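Local coordinates for protein putative NAD(P)H-flavin oxidoreductase (Streptococcus pyogenes serotype M1, PDB 2HAY) that binds flavin mononucleotide and probably acts as an NAD(P)H-dependent oxidoreductase of the nitroreductase family, at residues B[103-107]-B[108-112]. Sequence-based numbering, arbitrary orientation.
Sequences NSLLR and RGIKE. With SO4 (sulfate ion), chain G.
Ile110 N donates a hydrogen bond to Leu105 O, 3.0 Å long. Gly109 N bonds to Leu106 O at 2.8 Å and closes a type I beta turn from Leu106 to Gly109. Both donors lie above the plane of the carbonyl that accepts them, Gly109 N by 62°. Leu105 O also takes a weak bond from Arg108 N, so two N-H groups share this oxygen.

The Arg108 chain runs back past the helix end, its CD 3.3 Å from Ser104 O. The chain bends at chi3 (43°), and Arg108 NH2 makes a weak hydrogen bond to sulfate O4 at 3.4 Å. This sulfate probably came from the crystallisation liquor. Arg107 leads away from the turn: its NH2 bonds to Gly50 O, and Ser104 CA lies against one face of its guanidinium, toward the rim.

The side chains of Leu105 and Ile110 cross at a slant, with Leu105 CD2 4.0 Å from Ile110 CD1. Leu105 also touches Leu116, Leu120 and Tyr123 of helix 116-130. On Leu106, CD2 lies 3.7 Å from Lys111 CB, the two side chains crossing at about a right angle.

Gly109, with positive phi (77°), is the C-prime residue of a Schellman motif that ends helix 99-106 and leads the chain toward helix 116-130.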
ATOM      1  N   ASN B 103     -17.327  -9.435  11.973  1.00 31.12           N
ATOM      2  CA  ASN B 103     -17.846  -8.092  12.139  1.00 31.87           C
ATOM      3  C   ASN B 103     -17.837  -7.289  10.844  1.00 31.70           C
ATOM      4  O   ASN B 103     -18.665  -6.411  10.652  1.00 32.23           O
ATOM      5  CB  ASN B 103     -17.084  -7.362  13.236  1.00 32.42           C
ATOM      6  CG  ASN B 103     -17.361  -7.931  14.613  1.00 33.72           C
ATOM      7  OD1 ASN B 103     -18.437  -8.473  14.876  1.00 36.28           O
ATOM      8  ND2 ASN B 103     -16.394  -7.791  15.510  1.00 35.08           N
ATOM      9  N   SER B 104     -16.913  -7.624   9.946  1.00 32.30           N
ATOM     10  CA  SER B 104     -16.753  -6.899   8.693  1.00 32.73           C
ATOM     11  C   SER B 104     -17.907  -7.245   7.735  1.00 32.82           C
ATOM     12  O   SER B 104     -18.275  -6.453   6.870  1.00 33.26           O
ATOM     13  CB  SER B 104     -15.370  -7.174   8.070  1.00 32.60           C
ATOM     14  OG  SER B 104     -15.241  -8.508   7.600  1.00 33.42           O
ATOM     15  N   LEU B 105     -18.475  -8.430   7.926  1.00 32.74           N
ATOM     16  CA  LEU B 105     -19.640  -8.863   7.194  1.00 32.97           C
ATOM     17  C   LEU B 105     -20.903  -8.266   7.808  1.00 32.94           C
ATOM     18  O   LEU B 105     -21.741  -7.728   7.095  1.00 32.68           O
ATOM     19  CB  LEU B 105     -19.690 -10.401   7.148  1.00 33.10           C
ATOM     20  CG  LEU B 105     -18.576 -11.045   6.308  1.00 33.40           C
ATOM     21  CD1 LEU B 105     -18.415 -12.523   6.628  1.00 34.20           C
ATOM     22  CD2 LEU B 105     -18.840 -10.851   4.813  1.00 33.68           C
ATOM     23  N   LEU B 106     -21.027  -8.344   9.131  1.00 33.39           N
ATOM     24  CA  LEU B 106     -22.151  -7.742   9.843  1.00 34.05           C
ATOM     25  C   LEU B 106     -22.308  -6.247   9.562  1.00 35.15           C
ATOM     26  O   LEU B 106     -23.421  -5.785   9.345  1.00 35.31           O
ATOM     27  CB  LEU B 106     -22.044  -7.992  11.343  1.00 33.94           C
ATOM     28  CG  LEU B 106     -22.008  -9.468  11.781  1.00 35.08           C
ATOM     29  CD1 LEU B 106     -21.589  -9.609  13.247  1.00 36.28           C
ATOM     30  CD2 LEU B 106     -23.350 -10.181  11.524  1.00 35.36           C
ATOM     31  N   ARG B 107     -21.189  -5.519   9.562  1.00 36.41           N
ATOM     32  CA  ARG B 107     -21.122  -4.097   9.222  1.00 37.85           C
ATOM     33  C   ARG B 107     -21.825  -3.780   7.926  1.00 38.80           C
ATOM     34  O   ARG B 107     -22.387  -2.704   7.771  1.00 38.75           O
ATOM     35  CB  ARG B 107     -19.657  -3.636   9.053  1.00 37.66           C
ATOM     36  CG  ARG B 107     -18.977  -3.184  10.311  1.00 37.54           C
ATOM     37  CD  ARG B 107     -17.880  -2.136  10.050  1.00 34.02           C
ATOM     38  NE  ARG B 107     -16.726  -2.619   9.285  1.00 32.67           N
ATOM     39  CZ  ARG B 107     -15.812  -3.482   9.734  1.00 31.75           C
ATOM     40  NH1 ARG B 107     -15.928  -4.027  10.951  1.00 30.84           N
ATOM     41  NH2 ARG B 107     -14.794  -3.841   8.947  1.00 28.43           N
ATOM     42  N   ARG B 108     -21.729  -4.714   6.989  1.00 40.80           N
ATOM     43  CA  ARG B 108     -22.300  -4.595   5.657  1.00 42.73           C
ATOM     44  C   ARG B 108     -23.691  -5.241   5.562  1.00 43.48           C
ATOM     45  O   ARG B 108     -24.245  -5.385   4.476  1.00 43.80           O
ATOM     46  CB  ARG B 108     -21.344  -5.218   4.644  1.00 43.00           C
ATOM     47  CG  ARG B 108     -20.014  -4.471   4.520  1.00 46.07           C
ATOM     48  CD  ARG B 108     -18.968  -5.316   3.831  1.00 51.06           C
ATOM     49  NE  ARG B 108     -19.534  -5.999   2.676  1.00 55.67           N
ATOM     50  CZ  ARG B 108     -18.870  -6.836   1.878  1.00 58.12           C
ATOM     51  NH1 ARG B 108     -19.509  -7.399   0.845  1.00 57.53           N
ATOM     52  NH2 ARG B 108     -17.581  -7.108   2.107  1.00 58.19           N
ATOM     53  N   GLY B 109     -24.257  -5.625   6.699  1.00 44.58           N
ATOM     54  CA  GLY B 109     -25.601  -6.206   6.728  1.00 46.27           C
ATOM     55  C   GLY B 109     -25.696  -7.660   6.279  1.00 47.48           C
ATOM     56  O   GLY B 109     -26.790  -8.156   5.984  1.00 47.39           O
ATOM     57  N   ILE B 110     -24.551  -8.336   6.222  1.00 48.61           N
ATOM     58  CA  ILE B 110     -24.487  -9.762   5.893  1.00 49.99           C
ATOM     59  C   ILE B 110     -24.474 -10.606   7.184  1.00 51.30           C
ATOM     60  O   ILE B 110     -23.558 -10.504   8.012  1.00 51.52           O
ATOM     61  CB  ILE B 110     -23.266 -10.073   4.989  1.00 49.61           C
ATOM     62  CG1 ILE B 110     -23.296  -9.187   3.738  1.00 48.91           C
ATOM     63  CG2 ILE B 110     -23.258 -11.532   4.603  1.00 49.40           C
ATOM     64  CD1 ILE B 110     -21.932  -8.912   3.116  1.00 46.43           C
ATOM     65  N   LYS B 111     -25.510 -11.419   7.356  1.00 53.04           N
ATOM     66  CA  LYS B 111     -25.713 -12.191   8.593  1.00 54.61           C
ATOM     67  C   LYS B 111     -26.617 -13.392   8.367  1.00 55.26           C
ATOM     68  O   LYS B 111     -26.501 -14.404   9.066  1.00 55.43           O
ATOM     69  CB  LYS B 111     -26.333 -11.312   9.692  1.00 54.68           C
ATOM     70  CG  LYS B 111     -27.473 -10.398   9.216  1.00 55.71           C
ATOM     71  CD  LYS B 111     -28.562 -10.222  10.266  1.00 58.18           C
ATOM     72  CE  LYS B 111     -28.140  -9.287  11.401  1.00 59.47           C
ATOM     73  NZ  LYS B 111     -29.322  -8.926  12.254  1.00 59.84           N
ATOM     74  N   GLU B 112     -27.499 -13.256   7.374  1.00 56.57           N
ATOM     75  CA  GLU B 112     -28.743 -14.059   7.226  1.00 57.49           C
ATOM     76  C   GLU B 112     -28.536 -15.552   6.967  1.00 57.52           C
ATOM     77  O   GLU B 112     -28.980 -16.088   5.944  1.00 57.68           O
ATOM     78  CB  GLU B 112     -29.698 -13.439   6.163  1.00 57.82           C
ATOM     79  CG  GLU B 112     -29.064 -12.493   5.099  1.00 59.09           C
ATOM     80  CD  GLU B 112     -27.757 -13.021   4.470  1.00 60.67           C
ATOM     81  OE1 GLU B 112     -27.554 -14.255   4.438  1.00 60.23           O
ATOM     82  OE2 GLU B 112     -26.933 -12.192   4.006  1.00 61.25           O
TER
HETATM   83  S   SO4 G 802     -15.716  -9.568  -1.463  1.00135.96           S
HETATM   84  O1  SO4 G 802     -16.296 -10.782  -0.803  1.00135.78           O
HETATM   85  O2  SO4 G 802     -14.232  -9.878  -1.655  1.00136.01           O
HETATM   86  O3  SO4 G 802     -16.459  -9.329  -2.856  1.00136.13           O
HETATM   87  O4  SO4 G 802     -15.876  -8.272  -0.535  1.00136.05           O